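Local coordinates for protein galectin (Xenopus laevis, PDB 3WUD) that binds beta-galactosides such as lactose, and probably laminin, as a two-subunit proto-type galectin with a beta-sandwich fold, at residues 8-13 with 120-125; 20-25 with 131-136; 43-48 with 113-118; 88-93 with 101-106. All coordinates share one frame; numbering follows the deposited sequence. Where two conformers were deposited one is given.

In the fold
Two antiparallel sheets pack face to face. Interactions 1 and 2 pair strands near the chain ends, one in each sheet; both touch the second subunit, with which the sheets run on, and Phe-12 packs on Leu-20 between them. Interaction 4 shares the sheet of interaction 2 but touches no other chain. All four are partly buried, aliphatic and aromatic faces lying in the sandwich and polar, water-bridged ends at the surface. Interactions 2 and 4 are ladders with polar or charged groups outward, whereas interaction 1 has a mixed outer face where Val-8 packs on Phe-122. In interaction 3 a loop packs on a bulged strand without direct hydrogen bonds, while Phe-48 meets Val-101 and Phe-92 of interaction 4 inside.

Interaction 1: 8-13 with 120-125; sequences VMNNFS and ITFLSM
Thr-121 and Phe-12 meet where residues 8-13 turn a corner at Asn-11. With CG placed between its own backbone N and carbonyl carbon (chi1 64°), Phe-12 turns its ring back against strand 120-125. One ring face takes Thr-121 CA, offset toward the rim, and Leu-123 N lies at the ring edge. Ring atom CE2 also touches Leu-123 CB (3.9 Å), while CZ runs beside Ile-120 CG2 (4.0 Å). Thr-121 CG2 rests 3.3 Å from Phe-12 O, and Thr-121 OG1 is 2.8 Å from a water that donates to Asn-11 OD1 and is weakly bonded by Asn-10 ND2, so one water ties three polar side chains at the corner. Leu-123 shares two backbone hydrogen bonds with Met-9, from Met-9 N to Leu-123 O (2.8 Å) and from Leu-123 N to Met-9 O (2.9 Å). Asn-11 N adds a third, more bent, to Thr-121 O (144° at the hydrogen). On the other face of the ladder Val-8 CG1 approaches Phe-122 CE2 (3.6 Å). Strand 7-10 edges the six-stranded sheet and pairs beyond it with the second subunit, giving the continuous sheet typical of proto-type galectin dimers.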
loop_
_atom_site.group_PDB
_atom_site.type_symbol
_atom_site.label_atom_id
_atom_site.label_comp_id
_atom_site.label_asym_id
_atom_site.label_seq_id
_atom_site.Cartn_x
_atom_site.Cartn_y
_atom_site.Cartn_z
ATOM N N VAL A 8 5.619 -1.697 -4.854
ATOM C CA VAL A 8 5.142 -0.554 -5.583
ATOM C C VAL A 8 3.652 -0.402 -5.197
ATOM O O VAL A 8 2.962 -1.410 -4.995
ATOM C CB VAL A 8 5.204 -0.813 -7.099
ATOM C CG1 VAL A 8 4.282 0.166 -7.855
ATOM C CG2 VAL A 8 6.641 -0.701 -7.569
ATOM N N MET A 9 3.226 0.805 -4.978
ATOM C CA MET A 9 1.766 1.113 -4.878
ATOM C C MET A 9 1.483 2.133 -5.934
ATOM O O MET A 9 2.231 3.134 -6.091
ATOM C CB MET A 9 1.426 1.686 -3.509
ATOM C CG MET A 9 -0.028 1.538 -3.111
ATOM S SD MET A 9 -0.442 2.124 -1.421
ATOM C CE MET A 9 0.957 1.368 -0.628
ATOM N N ASN A 10 0.354 1.955 -6.620
ATOM C CA ASN A 10 0.032 2.862 -7.686
ATOM C C ASN A 10 -1.479 3.165 -7.696
ATOM O O ASN A 10 -2.288 2.291 -7.368
ATOM C CB ASN A 10 0.446 2.146 -9.009
ATOM C CG ASN A 10 0.371 3.055 -10.261
ATOM O OD1 ASN A 10 -0.140 2.638 -11.336
ATOM N ND2 ASN A 10 0.907 4.228 -10.163
ATOM N N ASN A 11 -1.799 4.390 -8.108
ATOM C CA ASN A 11 -3.195 4.928 -8.309
ATOM C C ASN A 11 -3.974 5.023 -7.033
ATOM O O ASN A 11 -5.181 4.834 -7.009
ATOM C CB ASN A 11 -3.913 4.219 -9.448
ATOM C CG ASN A 11 -3.385 4.677 -10.846
ATOM O OD1 ASN A 11 -2.731 5.756 -11.012
ATOM N ND2 ASN A 11 -3.645 3.840 -11.851
ATOM N N PHE A 12 -3.252 5.292 -5.937
ATOM C CA PHE A 12 -3.833 5.949 -4.772
ATOM C C PHE A 12 -3.809 7.459 -5.129
ATOM O O PHE A 12 -3.274 7.865 -6.150
ATOM C CB PHE A 12 -3.060 5.604 -3.500
ATOM C CG PHE A 12 -1.617 6.111 -3.502
ATOM C CD1 PHE A 12 -1.279 7.305 -2.875
ATOM C CD2 PHE A 12 -0.592 5.381 -4.144
ATOM C CE1 PHE A 12 0.009 7.816 -2.893
ATOM C CE2 PHE A 12 0.678 5.897 -4.204
ATOM C CZ PHE A 12 0.987 7.128 -3.565
ATOM N N SER A 13 -4.382 8.320 -4.309
ATOM C CA SER A 13 -4.201 9.780 -4.500
ATOM C C SER A 13 -3.896 10.512 -3.225
ATOM O O SER A 13 -4.732 10.620 -2.313
ATOM C CB SER A 13 -5.345 10.480 -5.282
ATOM O OG SER A 13 -6.575 9.908 -5.022
ATOM N N ILE A 120 -0.148 13.136 -5.991
ATOM C CA ILE A 120 0.763 11.995 -5.889
ATOM C C ILE A 120 -0.006 10.690 -5.979
ATOM O O ILE A 120 -0.890 10.396 -5.152
ATOM C CB ILE A 120 1.662 12.090 -4.662
ATOM C CG1 ILE A 120 2.611 13.289 -4.866
ATOM C CG2 ILE A 120 2.421 10.761 -4.427
ATOM C CD1 ILE A 120 3.294 13.803 -3.648
ATOM N N THR A 121 0.402 9.888 -6.959
ATOM C CA THR A 121 -0.266 8.632 -7.247
ATOM C C THR A 121 0.637 7.387 -7.253
ATOM O O THR A 121 0.157 6.321 -7.542
ATOM C CB THR A 121 -0.994 8.720 -8.606
ATOM O OG1 THR A 121 -0.007 8.900 -9.647
ATOM C CG2 THR A 121 -2.004 9.856 -8.526
ATOM N N PHE A 122 1.913 7.548 -6.960
ATOM C CA PHE A 122 2.848 6.465 -7.055
ATOM C C PHE A 122 3.814 6.435 -5.867
ATOM O O PHE A 122 4.326 7.464 -5.481
ATOM C CB PHE A 122 3.666 6.572 -8.353
ATOM C CG PHE A 122 4.697 5.450 -8.542
ATOM C CD1 PHE A 122 5.995 5.616 -8.127
ATOM C CD2 PHE A 122 4.340 4.282 -9.177
ATOM C CE1 PHE A 122 6.954 4.648 -8.345
ATOM C CE2 PHE A 122 5.300 3.284 -9.414
ATOM C CZ PHE A 122 6.578 3.452 -8.932
ATOM N N LEU A 123 4.063 5.250 -5.384
ATOM C CA LEU A 123 4.979 4.988 -4.311
ATOM C C LEU A 123 5.794 3.738 -4.633
ATOM O O LEU A 123 5.286 2.701 -5.098
ATOM C CB LEU A 123 4.193 4.745 -3.044
ATOM C CG LEU A 123 4.990 4.244 -1.825
ATOM C CD1 LEU A 123 5.577 2.841 -1.714
ATOM C CD2 LEU A 123 6.015 5.196 -1.370
ATOM N N SER A 124 7.086 3.790 -4.391
ATOM C CA SER A 124 7.822 2.505 -4.391
ATOM C C SER A 124 8.862 2.517 -3.277
ATOM O O SER A 124 9.250 3.530 -2.768
ATOM C CB SER A 124 8.467 2.165 -5.741
ATOM O OG SER A 124 9.480 3.108 -6.090
ATOM N N MET A 125 9.295 1.355 -2.880
ATOM C CA MET A 125 10.312 1.328 -1.825
ATOM C C MET A 125 11.203 0.117 -2.001
ATOM O O MET A 125 10.805 -0.909 -2.595
ATOM C CB MET A 125 9.658 1.380 -0.469
ATOM C CG MET A 125 8.803 0.168 -0.188
ATOM S SD MET A 125 7.764 0.440 1.246
ATOM C CE MET A 125 8.416 -0.650 2.488
HETATM O O HOH W 1 0.160 6.515 -11.105
#

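Interaction 2: 20-25 with 131-136; sequences LELKGF and KAISLH
Strands 20-25 and 131-135 run antiparallel, their axes 4.7 Å apart at 170°, in a ladder that ends in a classic beta bulge where Lys-131 and Ala-132 both face Lys-23. Lys-23 O accepts from Lys-131 N (2.9 Å) and from Ala-132 N (3.1 Å), both arriving from the same face of its plane, so one carbonyl absorbs the extra residue. Ala-132, Ile-133 and Ser-134 continue the ladder into the second subunit. The inward face is aliphatic. Leu-20 presents CG to Leu-135 CD2 (3.8 Å) and CD2 to Ile-133 CG2, and Leu-22 CD1 reaches CG1 of the same isoleucine (4.0 Å). Holding CG1 anti to its carbonyl carbon (chi1 -68°), Ile-133 can offer one branch to each leucine. Polar groups occupy the other face. Glu-21 stands out from the sheet beside Ser-134, and the His-136 ring comes alongside, Glu-21 CB lying in plane at its edge. The carboxylate and ring planes are 13° apart, but Glu-21 OE2 to His-136 NE2, at 3.7 Å, is not a hydrogen-bonded pair. Lys-23 and Lys-131 lie alongside each other through their methylenes (CD to CG 4.1 Å), and both touch Glu-87. Glu-21 may favour a protonated His-136, and Glu-87 may ease the approach of the two ammonium groups, 5.7 Å apart between their NZ atoms.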
loop_
_atom_site.group_PDB
_atom_site.type_symbol
_atom_site.label_atom_id
_atom_site.label_comp_id
_atom_site.label_asym_id
_atom_site.label_seq_id
_atom_site.Cartn_x
_atom_site.Cartn_y
_atom_site.Cartn_z
ATOM N N LEU A 20 1.295 11.073 3.765
ATOM C CA LEU A 20 1.339 9.637 3.605
ATOM C C LEU A 20 2.378 9.195 4.644
ATOM O O LEU A 20 3.503 9.674 4.627
ATOM C CB LEU A 20 1.754 9.298 2.178
ATOM C CG LEU A 20 1.942 7.794 1.849
ATOM C CD1 LEU A 20 2.059 7.510 0.368
ATOM C CD2 LEU A 20 3.193 7.211 2.517
ATOM N N GLU A 21 1.961 8.400 5.589
ATOM C CA GLU A 21 2.869 7.827 6.593
ATOM C C GLU A 21 3.239 6.441 6.232
ATOM O O GLU A 21 2.375 5.641 5.933
ATOM C CB GLU A 21 2.207 7.764 7.976
ATOM C CG GLU A 21 3.178 7.191 9.019
ATOM C CD GLU A 21 2.489 6.571 10.216
ATOM O OE1 GLU A 21 2.922 5.465 10.673
ATOM O OE2 GLU A 21 1.525 7.201 10.692
ATOM N N LEU A 22 4.540 6.130 6.250
ATOM C CA LEU A 22 5.037 4.779 5.985
ATOM C C LEU A 22 5.751 4.248 7.238
ATOM O O LEU A 22 6.542 4.962 7.831
ATOM C CB LEU A 22 6.017 4.762 4.811
ATOM C CG LEU A 22 6.352 3.392 4.207
ATOM C CD1 LEU A 22 6.364 3.424 2.697
ATOM C CD2 LEU A 22 7.691 2.826 4.720
ATOM N N LYS A 23 5.438 3.016 7.626
ATOM C CA LYS A 23 6.162 2.330 8.681
ATOM C C LYS A 23 6.758 1.065 8.076
ATOM O O LYS A 23 6.087 0.337 7.368
ATOM C CB LYS A 23 5.214 2.007 9.860
ATOM C CG LYS A 23 5.919 1.427 11.082
ATOM C CD LYS A 23 4.940 1.249 12.245
ATOM C CE LYS A 23 4.746 2.536 13.008
ATOM N NZ LYS A 23 3.849 2.320 14.200
ATOM N N GLY A 24 8.006 0.733 8.406
ATOM C CA GLY A 24 8.657 -0.394 7.787
ATOM C C GLY A 24 9.773 -0.874 8.708
ATOM O O GLY A 24 10.157 -0.159 9.643
ATOM N N PHE A 25 10.352 -2.032 8.374
ATOM C CA PHE A 25 11.434 -2.616 9.156
ATOM C C PHE A 25 12.718 -2.596 8.334
ATOM O O PHE A 25 12.723 -3.051 7.227
ATOM C CB PHE A 25 11.129 -4.070 9.610
ATOM C CG PHE A 25 12.174 -4.637 10.570
ATOM C CD1 PHE A 25 12.013 -4.522 11.944
ATOM C CD2 PHE A 25 13.292 -5.271 10.073
ATOM C CE1 PHE A 25 12.970 -5.037 12.813
ATOM C CE2 PHE A 25 14.272 -5.804 10.942
ATOM C CZ PHE A 25 14.109 -5.662 12.293
ATOM N N LYS A 131 5.560 -2.458 6.815
ATOM C CA LYS A 131 4.724 -2.834 7.964
ATOM C C LYS A 131 3.357 -2.177 7.743
ATOM O O LYS A 131 2.370 -2.872 7.813
ATOM C CB LYS A 131 5.392 -2.408 9.296
ATOM C CG LYS A 131 4.531 -2.463 10.566
ATOM C CD LYS A 131 3.932 -3.810 10.876
ATOM C CE LYS A 131 2.745 -3.656 11.849
ATOM N NZ LYS A 131 1.888 -2.417 11.610
ATOM N N ALA A 132 3.288 -0.876 7.473
ATOM C CA ALA A 132 2.003 -0.204 7.277
ATOM C C ALA A 132 2.182 1.043 6.402
ATOM O O ALA A 132 3.234 1.730 6.468
ATOM C CB ALA A 132 1.392 0.207 8.598
ATOM N N ILE A 133 1.126 1.368 5.651
ATOM C CA ILE A 133 0.991 2.698 5.020
ATOM C C ILE A 133 -0.345 3.315 5.403
ATOM O O ILE A 133 -1.377 2.623 5.456
ATOM C CB ILE A 133 1.118 2.624 3.470
ATOM C CG1 ILE A 133 2.563 2.241 3.124
ATOM C CG2 ILE A 133 0.747 3.978 2.794
ATOM C CD1 ILE A 133 2.833 1.765 1.710
ATOM N N SER A 134 -0.363 4.624 5.655
ATOM C CA SER A 134 -1.642 5.276 5.874
ATOM C C SER A 134 -1.685 6.688 5.310
ATOM O O SER A 134 -0.639 7.384 5.227
ATOM C CB SER A 134 -2.021 5.249 7.357
ATOM O OG SER A 134 -1.126 6.039 8.081
ATOM N N LEU A 135 -2.887 7.130 4.909
ATOM C CA LEU A 135 -3.055 8.464 4.343
ATOM C C LEU A 135 -3.768 9.359 5.331
ATOM O O LEU A 135 -4.766 8.962 5.942
ATOM C CB LEU A 135 -3.829 8.412 3.042
ATOM C CG LEU A 135 -3.242 7.392 2.091
ATOM C CD1 LEU A 135 -4.193 7.184 0.901
ATOM C CD2 LEU A 135 -1.829 7.771 1.648
ATOM N N HIS A 136 -3.240 10.552 5.529
ATOM C CA HIS A 136 -3.866 11.516 6.436
ATOM C C HIS A 136 -4.199 12.752 5.615
ATOM O O HIS A 136 -5.207 12.770 4.885
ATOM C CB HIS A 136 -2.934 11.817 7.596
ATOM C CG HIS A 136 -2.404 10.579 8.262
ATOM N ND1 HIS A 136 -3.123 9.885 9.212
ATOM C CD2 HIS A 136 -1.251 9.889 8.086
ATOM C CE1 HIS A 136 -2.424 8.840 9.612
ATOM N NE2 HIS A 136 -1.286 8.816 8.944
ATOM O OXT HIS A 136 -3.429 13.707 5.601
#

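Interaction 3: 43-48 with 113-118; sequences NYVIHF and IRMPLD. With GAL (beta-D-galactopyranose), chain B.
Val-45 carries the apolar part of the contact, fitting its two methyls among three side chains of residues 113-118. CG1, anti to the backbone N (chi1 -174°), meets Ile-113 CG1 at 3.6 Å, whereas CG2 touches Leu-117 CD2 (3.8 Å) and, from another side, Met-115 SD (4.1 Å). Met-115 bends at chi3 (73°), which carries its CE to within 3.3 Å of Tyr-44 O, so the thioether wraps past the backbone that leads into Val-45. Polar contact between the segments is indirect: a water donates to Val-45 O (2.7 Å) and weakly accepts from Arg-114 N. Farther along, the same strand serves the sugar. His-47 NE2 is hydrogen-bonded to galactose O4 at 2.7 Å, with the hydroxyl at the edge of the imidazole, near its plane. The other ring nitrogen, ND1, is bonded to Asn-36 OD1, a second-shell contact that fixes the ring's rotation, while Glu-55, Asn-64, Arg-51 and Glu-74 also hydrogen-bond the galactose. Val-45 and Ile-46 both face Leu-37, a classic beta bulge at the corner the chain turns at Val-45. The loop between strands 108-112 and 120-126 thus packs over one end of the sandwich, with Ile-113 on Leu-99 and Tyr-94, and Leu-117 also on Tyr-94.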
loop_
_atom_site.group_PDB
_atom_site.type_symbol
_atom_site.label_atom_id
_atom_site.label_comp_id
_atom_site.label_asym_id
_atom_site.label_seq_id
_atom_site.Cartn_x
_atom_site.Cartn_y
_atom_site.Cartn_z
ATOM N N ASN A 43 9.110 8.950 -12.733
ATOM C CA ASN A 43 8.899 10.305 -12.284
ATOM C C ASN A 43 8.663 10.343 -10.749
ATOM O O ASN A 43 7.596 10.063 -10.222
ATOM C CB ASN A 43 7.713 10.908 -13.021
ATOM C CG ASN A 43 8.021 11.172 -14.512
ATOM O OD1 ASN A 43 8.758 12.054 -14.821
ATOM N ND2 ASN A 43 7.579 10.307 -15.368
ATOM N N TYR A 44 9.744 10.633 -10.044
ATOM C CA TYR A 44 9.742 10.697 -8.581
ATOM C C TYR A 44 9.849 12.157 -8.239
ATOM O O TYR A 44 10.855 12.833 -8.486
ATOM C CB TYR A 44 10.893 9.921 -7.935
ATOM C CG TYR A 44 11.110 8.492 -8.324
ATOM C CD1 TYR A 44 10.095 7.610 -8.760
ATOM C CD2 TYR A 44 12.381 7.933 -8.174
ATOM C CE1 TYR A 44 10.352 6.264 -9.068
ATOM C CE2 TYR A 44 12.648 6.582 -8.473
ATOM C CZ TYR A 44 11.651 5.761 -8.899
ATOM O OH TYR A 44 12.020 4.471 -9.178
ATOM N N VAL A 45 8.791 12.661 -7.597
ATOM C CA VAL A 45 8.852 13.925 -6.916
ATOM C C VAL A 45 9.877 13.904 -5.768
ATOM O O VAL A 45 10.583 14.858 -5.568
ATOM C CB VAL A 45 7.436 14.364 -6.396
ATOM C CG1 VAL A 45 7.542 15.747 -5.839
ATOM C CG2 VAL A 45 6.405 14.401 -7.547
ATOM N N ILE A 46 9.928 12.812 -5.022
ATOM C CA ILE A 46 11.044 12.533 -4.042
ATOM C C ILE A 46 11.525 11.070 -4.111
ATOM O O ILE A 46 10.778 10.116 -4.159
ATOM C CB ILE A 46 10.725 12.984 -2.581
ATOM C CG1 ILE A 46 11.994 12.922 -1.698
ATOM C CG2 ILE A 46 9.626 12.136 -2.016
ATOM C CD1 ILE A 46 11.766 13.590 -0.332
ATOM N N HIS A 47 12.864 10.938 -4.084
ATOM C CA HIS A 47 13.595 9.742 -3.833
ATOM C C HIS A 47 14.269 10.047 -2.520
ATOM O O HIS A 47 15.110 10.967 -2.453
ATOM C CB HIS A 47 14.615 9.478 -4.949
ATOM C CG HIS A 47 15.642 8.416 -4.636
ATOM N ND1 HIS A 47 15.367 7.069 -4.668
ATOM C CD2 HIS A 47 16.956 8.531 -4.374
ATOM C CE1 HIS A 47 16.494 6.393 -4.450
ATOM N NE2 HIS A 47 17.468 7.269 -4.325
ATOM N N PHE A 48 13.844 9.345 -1.483
ATOM C CA PHE A 48 14.239 9.523 -0.101
ATOM C C PHE A 48 15.106 8.333 0.283
ATOM O O PHE A 48 14.633 7.198 0.319
ATOM C CB PHE A 48 12.982 9.544 0.767
ATOM C CG PHE A 48 13.249 9.618 2.227
ATOM C CD1 PHE A 48 13.509 10.845 2.827
ATOM C CD2 PHE A 48 13.229 8.474 3.018
ATOM C CE1 PHE A 48 13.739 10.935 4.188
ATOM C CE2 PHE A 48 13.487 8.535 4.398
ATOM C CZ PHE A 48 13.770 9.782 4.958
ATOM N N ILE A 113 9.527 20.694 -4.887
ATOM C CA ILE A 113 8.836 19.981 -5.955
ATOM C C ILE A 113 9.166 20.735 -7.253
ATOM O O ILE A 113 8.871 21.938 -7.349
ATOM C CB ILE A 113 7.299 19.930 -5.804
ATOM C CG1 ILE A 113 6.823 19.063 -4.621
ATOM C CG2 ILE A 113 6.712 19.356 -7.078
ATOM C CD1 ILE A 113 5.325 19.191 -4.368
ATOM N N ARG A 114 9.727 19.988 -8.201
ATOM C CA ARG A 114 10.523 20.468 -9.329
ATOM C C ARG A 114 9.845 20.166 -10.641
ATOM O O ARG A 114 10.428 20.334 -11.746
ATOM C CB ARG A 114 11.840 19.653 -9.327
ATOM C CG ARG A 114 12.716 19.965 -8.120
ATOM C CD ARG A 114 13.924 19.018 -8.044
ATOM N NE ARG A 114 14.925 19.571 -7.187
ATOM C CZ ARG A 114 15.993 18.883 -6.730
ATOM N NH1 ARG A 114 16.183 17.614 -7.059
ATOM N NH2 ARG A 114 16.874 19.501 -5.989
ATOM N N MET A 115 8.649 19.632 -10.533
ATOM C CA MET A 115 7.995 19.052 -11.695
ATOM C C MET A 115 6.502 19.302 -11.558
ATOM O O MET A 115 6.040 19.589 -10.450
ATOM C CB MET A 115 8.301 17.572 -11.876
ATOM C CG MET A 115 7.767 16.588 -10.813
ATOM S SD MET A 115 8.219 14.871 -11.192
ATOM C CE MET A 115 9.953 14.997 -10.775
ATOM N N PRO A 116 5.780 19.245 -12.703
ATOM C CA PRO A 116 4.363 19.435 -12.668
ATOM C C PRO A 116 3.705 18.311 -11.933
ATOM O O PRO A 116 4.028 17.137 -12.177
ATOM C CB PRO A 116 3.930 19.406 -14.143
ATOM C CG PRO A 116 5.172 19.386 -14.948
ATOM C CD PRO A 116 6.275 18.931 -14.051
ATOM N N LEU A 117 2.742 18.665 -11.077
ATOM C CA LEU A 117 2.112 17.716 -10.179
ATOM C C LEU A 117 0.719 18.178 -9.753
ATOM O O LEU A 117 0.563 19.283 -9.220
ATOM C CB LEU A 117 3.028 17.523 -8.923
ATOM C CG LEU A 117 2.636 16.515 -7.876
ATOM C CD1 LEU A 117 2.698 15.088 -8.411
ATOM C CD2 LEU A 117 3.488 16.612 -6.624
ATOM N N ASP A 118 -0.268 17.299 -9.935
ATOM C CA ASP A 118 -1.649 17.519 -9.472
ATOM C C ASP A 118 -1.759 16.746 -8.126
ATOM O O ASP A 118 -1.857 17.344 -7.062
ATOM C CB ASP A 118 -2.617 17.007 -10.594
ATOM C CG ASP A 118 -4.117 17.063 -10.228
ATOM O OD1 ASP A 118 -4.601 18.135 -9.816
ATOM O OD2 ASP A 118 -4.823 16.035 -10.437
HETATM C C1 GAL B . 22.924 7.496 -6.855
HETATM C C2 GAL B . 22.324 6.132 -6.545
HETATM C C3 GAL B . 20.834 6.031 -6.867
HETATM C C4 GAL B . 20.122 7.247 -6.258
HETATM C C5 GAL B . 20.851 8.533 -6.674
HETATM C C6 GAL B . 20.262 9.816 -6.129
HETATM O O2 GAL B . 22.980 5.136 -7.319
HETATM O O3 GAL B . 20.343 4.773 -6.438
HETATM O O4 GAL B . 20.115 7.143 -4.828
HETATM O O5 GAL B . 22.220 8.561 -6.250
HETATM O O6 GAL B . 20.946 10.982 -6.543
HETATM O O HOH W 2 10.806 17.230 -6.826
#

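Interaction 4: 88-93 with 101-106; sequences TSICFE and VKLSDG
The Phe-92 ring approaches Val-101 obliquely, CD1 to CG2 at 4.2 Å, and turns its CE1 edge to the face of Phe-48, an edge-to-face pair with the other sheet of the galectin beta sandwich. The two segments belong to one beta hairpin, strands 86-95 and 98-103. On the same inward face Ile-90 lies side by side with Val-101 and with Leu-103: its CG2, anti to the backbone N, touches Val-101 CG1 (3.8 Å) and Leu-103 CD2 (4.0 Å). Cys-91 and Lys-102 form the hydrogen-bonded pair, with Cys-91 N donating to Lys-102 O almost straight (171° at the hydrogen) and Lys-102 N to Cys-91 O. Lys-102 extends outward and diagonally across the pair to a salt bridge, its hydrogen bond weak, from NZ to Glu-93 OE1, an atom whose place is less sure; Glu-93 OE2 bonds Gln-95. A disulfide joins Cys-91 to Cys-19 on the neighbouring strand. Toward Ser-104 the strands splay and waters take over: one donates to Ser-89 O (2.9 Å) and accepts from Ser-104 N (3.1 Å), while another lies between the hydroxyls of Thr-88 and Ser-104. There a type I turn carries the chain onward, closed by Gly-106 N bonding to Leu-103 O at 3.0 Å.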
loop_
_atom_site.group_PDB
_atom_site.type_symbol
_atom_site.label_atom_id
_atom_site.label_comp_id
_atom_site.label_asym_id
_atom_site.label_seq_id
_atom_site.Cartn_x
_atom_site.Cartn_y
_atom_site.Cartn_z
ATOM N N THR A 88 10.997 1.848 11.560
ATOM C CA THR A 88 10.994 3.279 11.422
ATOM C C THR A 88 9.660 3.711 10.828
ATOM O O THR A 88 9.011 2.910 10.237
ATOM C CB THR A 88 12.172 3.788 10.588
ATOM O OG1 THR A 88 12.213 5.224 10.714
ATOM C CG2 THR A 88 12.029 3.327 9.111
ATOM N N SER A 89 9.266 4.964 11.049
ATOM C CA SER A 89 8.057 5.561 10.468
ATOM C C SER A 89 8.419 6.939 9.945
ATOM O O SER A 89 9.158 7.700 10.599
ATOM C CB SER A 89 6.913 5.614 11.504
ATOM O OG SER A 89 7.235 6.522 12.507
ATOM N N ILE A 90 7.993 7.271 8.725
ATOM C CA ILE A 90 8.265 8.575 8.123
ATOM C C ILE A 90 6.946 9.107 7.539
ATOM O O ILE A 90 6.186 8.262 6.955
ATOM C CB ILE A 90 9.338 8.427 7.001
ATOM C CG1 ILE A 90 10.625 7.760 7.548
ATOM C CG2 ILE A 90 9.628 9.759 6.311
ATOM C CD1 ILE A 90 10.960 6.463 6.871
ATOM N N CYS A 91 6.679 10.430 7.643
ATOM C CA CYS A 91 5.461 11.064 6.991
ATOM C C CYS A 91 5.948 11.992 5.896
ATOM O O CYS A 91 6.862 12.805 6.070
ATOM C CB CYS A 91 4.422 11.840 7.902
ATOM S SG CYS A 91 2.701 11.496 7.331
ATOM N N PHE A 92 5.330 11.874 4.757
ATOM C CA PHE A 92 5.565 12.782 3.625
ATOM C C PHE A 92 4.347 13.661 3.445
ATOM O O PHE A 92 3.319 13.124 3.147
ATOM C CB PHE A 92 5.854 11.955 2.380
ATOM C CG PHE A 92 7.030 11.014 2.542
ATOM C CD1 PHE A 92 8.290 11.371 2.083
ATOM C CD2 PHE A 92 6.815 9.750 3.060
ATOM C CE1 PHE A 92 9.349 10.477 2.215
ATOM C CE2 PHE A 92 7.848 8.883 3.203
ATOM C CZ PHE A 92 9.127 9.258 2.777
ATOM N N GLU A 93 4.464 14.974 3.694
ATOM C CA GLU A 93 3.349 15.901 3.615
ATOM C C GLU A 93 3.494 16.647 2.309
ATOM O O GLU A 93 4.581 17.177 2.017
ATOM C CB GLU A 93 3.373 16.886 4.782
ATOM C CG GLU A 93 2.362 18.007 4.636
ATOM C CD GLU A 93 2.435 19.022 5.769
ATOM O OE1 GLU A 93 2.736 18.596 6.892
ATOM O OE2 GLU A 93 2.157 20.229 5.512
ATOM N N VAL A 101 9.142 16.351 4.936
ATOM C CA VAL A 101 9.454 14.984 5.368
ATOM C C VAL A 101 9.560 15.037 6.874
ATOM O O VAL A 101 10.379 15.825 7.384
ATOM C CB VAL A 101 10.766 14.506 4.843
ATOM C CG1 VAL A 101 11.103 13.110 5.343
ATOM C CG2 VAL A 101 10.776 14.577 3.282
ATOM N N LYS A 102 8.747 14.235 7.535
ATOM C CA LYS A 102 8.667 14.253 9.050
ATOM C C LYS A 102 9.128 12.911 9.581
ATOM O O LYS A 102 8.575 11.850 9.256
ATOM C CB LYS A 102 7.207 14.547 9.500
ATOM C CG LYS A 102 6.511 15.670 8.808
ATOM C CD LYS A 102 5.091 15.835 9.363
ATOM C CE LYS A 102 4.223 16.666 8.460
ATOM N NZ LYS A 102 2.796 16.309 8.659
ATOM N N LEU A 103 10.164 12.944 10.424
ATOM C CA LEU A 103 10.805 11.809 10.958
ATOM C C LEU A 103 10.264 11.511 12.373
ATOM O O LEU A 103 9.637 12.404 13.031
ATOM C CB LEU A 103 12.292 12.025 10.966
ATOM C CG LEU A 103 12.881 12.330 9.566
ATOM C CD1 LEU A 103 14.340 12.679 9.674
ATOM C CD2 LEU A 103 12.614 11.167 8.611
ATOM N N SER A 104 10.534 10.281 12.797
ATOM C CA SER A 104 10.010 9.681 14.021
ATOM C C SER A 104 10.457 10.395 15.273
ATOM O O SER A 104 9.768 10.340 16.270
ATOM C CB SER A 104 10.454 8.198 14.130
ATOM O OG SER A 104 11.908 8.050 14.098
ATOM N N ASP A 105 11.603 11.047 15.240
ATOM C CA ASP A 105 12.134 11.808 16.365
ATOM C C ASP A 105 11.747 13.293 16.338
ATOM O O ASP A 105 12.336 14.103 17.007
ATOM C CB ASP A 105 13.687 11.618 16.439
ATOM C CG ASP A 105 14.426 12.328 15.301
ATOM O OD1 ASP A 105 15.670 12.566 15.367
ATOM O OD2 ASP A 105 13.757 12.707 14.327
ATOM N N GLY A 106 10.761 13.667 15.516
ATOM C CA GLY A 106 10.353 15.009 15.378
ATOM C C GLY A 106 11.102 15.897 14.391
ATOM O O GLY A 106 10.630 17.002 14.086
HETATM O O HOH W 3 13.165 6.442 12.676
HETATM O O HOH W 4 11.988 8.330 10.937
#